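Long-range contact in glycosyl hydrolase 25 (Streptococcus pneumoniae, PDB 4FF5), which probably hydrolyses glycosidic bonds, as expected of its family, and acts as a virulence factor that takes part in host-cell invasion: residues I66-L71 and K105-E110. Sequence-based numbering, arbitrary orientation.
Sequences INYDAL and KSHITE
Tyr68 reaches out from the first turn of its short helix to the helix of Lys105-Glu110, and its side chain illustrates how one tyrosine can join two helices by its face and its hydroxyl at once. The CB sets out toward the partner helix, and chi1 of -71° places CG anti to the carbonyl carbon, which carries the ring across the gap. From CG onward the ring lies between two aliphatic groups. Over the centre of one face sits Glu110 CB, 3.4 Å from the ring centroid and only 7° off the ring normal, a CH-pi contact; the opposite face is backed by CG2 of Ile66, from the tyrosine's own segment. Farther along the CD2-CE2 side, Glu110 CG lies 3.7 Å from Tyr68 CE2. There the glutamate chain bends at chi2, and its carboxylate plane lies 12° from that of the ring, while OE1 forms a salt bridge with Arg114, which also pairs with Asp69. Past CZ, the phenol oxygen completes the reach: Tyr68 OH and His107 ND1 are hydrogen-bonded at 2.7 Å, at the edge of both rings and near their planes. The far nitrogen of the imidazole, NE2, bonds to the carbonyl of Ser58, so the histidine is held at both nitrogens and its ring rotation is fixed. Ile66 CD1 meets the same imidazole obliquely, 3.3 Å from His107 CE1, adding a close van der Waals contact beside the hydrogen bond. His107 also packs on Leu57 and Val80, of the neighbouring strands 54-57 and 77-84. The contact thus joins helices 68-73 and 104-112, which follow the first and second strands in the beta-alpha succession of the TIM-barrel fold of glycosyl hydrolase family 25.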
loop_
_atom_site.group_PDB
_atom_site.type_symbol
_atom_site.label_atom_id
_atom_site.label_comp_id
_atom_site.label_asym_id
_atom_site.label_seq_id
_atom_site.Cartn_x
_atom_site.Cartn_y
_atom_site.Cartn_z
ATOM N N ILE A 66 8.350 -1.755 17.018
ATOM C CA ILE A 66 8.912 -0.718 16.137
ATOM C C ILE A 66 9.409 0.519 16.891
ATOM O O ILE A 66 8.634 1.189 17.583
ATOM C CB ILE A 66 7.905 -0.253 15.057
ATOM C CG1 ILE A 66 7.461 -1.444 14.194
ATOM C CG2 ILE A 66 8.525 0.848 14.201
ATOM C CD1 ILE A 66 6.197 -1.167 13.399
ATOM N N ASN A 67 10.704 0.815 16.725
ATOM C CA ASN A 67 11.264 2.076 17.161
ATOM C C ASN A 67 10.935 3.122 16.094
ATOM O O ASN A 67 11.683 3.289 15.130
ATOM C CB ASN A 67 12.784 1.939 17.415
ATOM C CG ASN A 67 13.414 3.219 17.918
ATOM O OD1 ASN A 67 12.786 4.272 17.906
ATOM N ND2 ASN A 67 14.684 3.142 18.332
ATOM N N TYR A 68 9.811 3.820 16.258
ATOM C CA TYR A 68 9.354 4.724 15.185
ATOM C C TYR A 68 10.326 5.875 14.933
ATOM O O TYR A 68 10.522 6.266 13.784
ATOM C CB TYR A 68 7.945 5.251 15.413
ATOM C CG TYR A 68 6.849 4.215 15.233
ATOM C CD1 TYR A 68 6.362 3.880 13.954
ATOM C CD2 TYR A 68 6.284 3.575 16.348
ATOM C CE1 TYR A 68 5.341 2.939 13.797
ATOM C CE2 TYR A 68 5.269 2.639 16.202
ATOM C CZ TYR A 68 4.805 2.315 14.923
ATOM O OH TYR A 68 3.795 1.383 14.813
ATOM N N ASP A 69 10.944 6.393 16.004
ATOM C CA ASP A 69 12.019 7.393 15.867
ATOM C C ASP A 69 13.089 6.935 14.884
ATOM O O ASP A 69 13.447 7.673 13.964
ATOM C CB ASP A 69 12.667 7.712 17.235
ATOM C CG ASP A 69 11.744 8.491 18.156
ATOM O OD1 ASP A 69 10.771 9.096 17.669
ATOM O OD2 ASP A 69 11.997 8.521 19.383
ATOM N N ALA A 70 13.596 5.720 15.071
ATOM C CA ALA A 70 14.640 5.185 14.198
ATOM C C ALA A 70 14.103 4.899 12.793
ATOM O O ALA A 70 14.737 5.229 11.777
ATOM C CB ALA A 70 15.256 3.929 14.803
ATOM N N LEU A 71 12.924 4.289 12.732
ATOM C CA LEU A 71 12.381 3.854 11.443
ATOM C C LEU A 71 12.103 5.030 10.511
ATOM O O LEU A 71 12.421 4.964 9.319
ATOM C CB LEU A 71 11.143 2.967 11.654
ATOM C CG LEU A 71 10.687 2.072 10.481
ATOM C CD1 LEU A 71 11.452 0.756 10.417
ATOM C CD2 LEU A 71 9.201 1.790 10.566
ATOM N N LYS A 105 -3.980 2.309 13.233
ATOM C CA LYS A 105 -4.007 3.627 13.892
ATOM C C LYS A 105 -2.626 3.988 14.423
ATOM O O LYS A 105 -2.164 5.130 14.266
ATOM C CB LYS A 105 -5.014 3.657 15.043
ATOM C CG LYS A 105 -6.461 3.413 14.663
ATOM C CD LYS A 105 -7.346 3.571 15.900
ATOM C CE LYS A 105 -8.802 3.671 15.503
ATOM N NZ LYS A 105 -9.704 3.617 16.692
ATOM N N SER A 106 -1.970 3.007 15.045
ATOM C CA SER A 106 -0.594 3.167 15.515
ATOM C C SER A 106 0.419 3.465 14.418
ATOM O O SER A 106 1.219 4.413 14.522
ATOM C CB SER A 106 -0.158 1.931 16.275
ATOM O OG SER A 106 -0.797 1.883 17.540
ATOM N N HIS A 107 0.418 2.650 13.365
ATOM C CA HIS A 107 1.361 2.862 12.281
ATOM C C HIS A 107 1.157 4.212 11.640
ATOM O O HIS A 107 2.131 4.921 11.390
ATOM C CB HIS A 107 1.257 1.770 11.222
ATOM C CG HIS A 107 1.733 0.413 11.675
ATOM N ND1 HIS A 107 2.731 0.243 12.584
ATOM C CD2 HIS A 107 1.326 -0.866 11.287
ATOM C CE1 HIS A 107 2.939 -1.079 12.763
ATOM N NE2 HIS A 107 2.075 -1.753 11.965
ATOM N N ILE A 108 -0.094 4.588 11.372
ATOM C CA ILE A 108 -0.358 5.861 10.711
ATOM C C ILE A 108 0.018 7.046 11.604
ATOM O O ILE A 108 0.786 7.911 11.187
ATOM C CB ILE A 108 -1.819 5.997 10.236
ATOM C CG1 ILE A 108 -2.129 4.939 9.164
ATOM C CG2 ILE A 108 -2.071 7.383 9.670
ATOM C CD1 ILE A 108 -3.602 4.821 8.790
ATOM N N THR A 109 -0.533 7.088 12.810
ATOM C CA THR A 109 -0.256 8.230 13.714
ATOM C C THR A 109 1.220 8.378 14.079
ATOM O O THR A 109 1.737 9.507 14.087
ATOM C CB THR A 109 -1.095 8.193 15.008
ATOM O OG1 THR A 109 -0.804 6.999 15.721
ATOM C CG2 THR A 109 -2.547 8.205 14.690
ATOM N N GLU A 110 1.893 7.271 14.398
ATOM C CA GLU A 110 3.299 7.354 14.806
ATOM C C GLU A 110 4.222 7.851 13.679
ATOM O O GLU A 110 5.215 8.553 13.910
ATOM C CB GLU A 110 3.797 6.031 15.390
ATOM C CG GLU A 110 3.092 5.599 16.685
ATOM C CD GLU A 110 3.632 6.229 17.967
ATOM O OE1 GLU A 110 4.340 7.253 17.942
ATOM O OE2 GLU A 110 3.330 5.671 19.038
#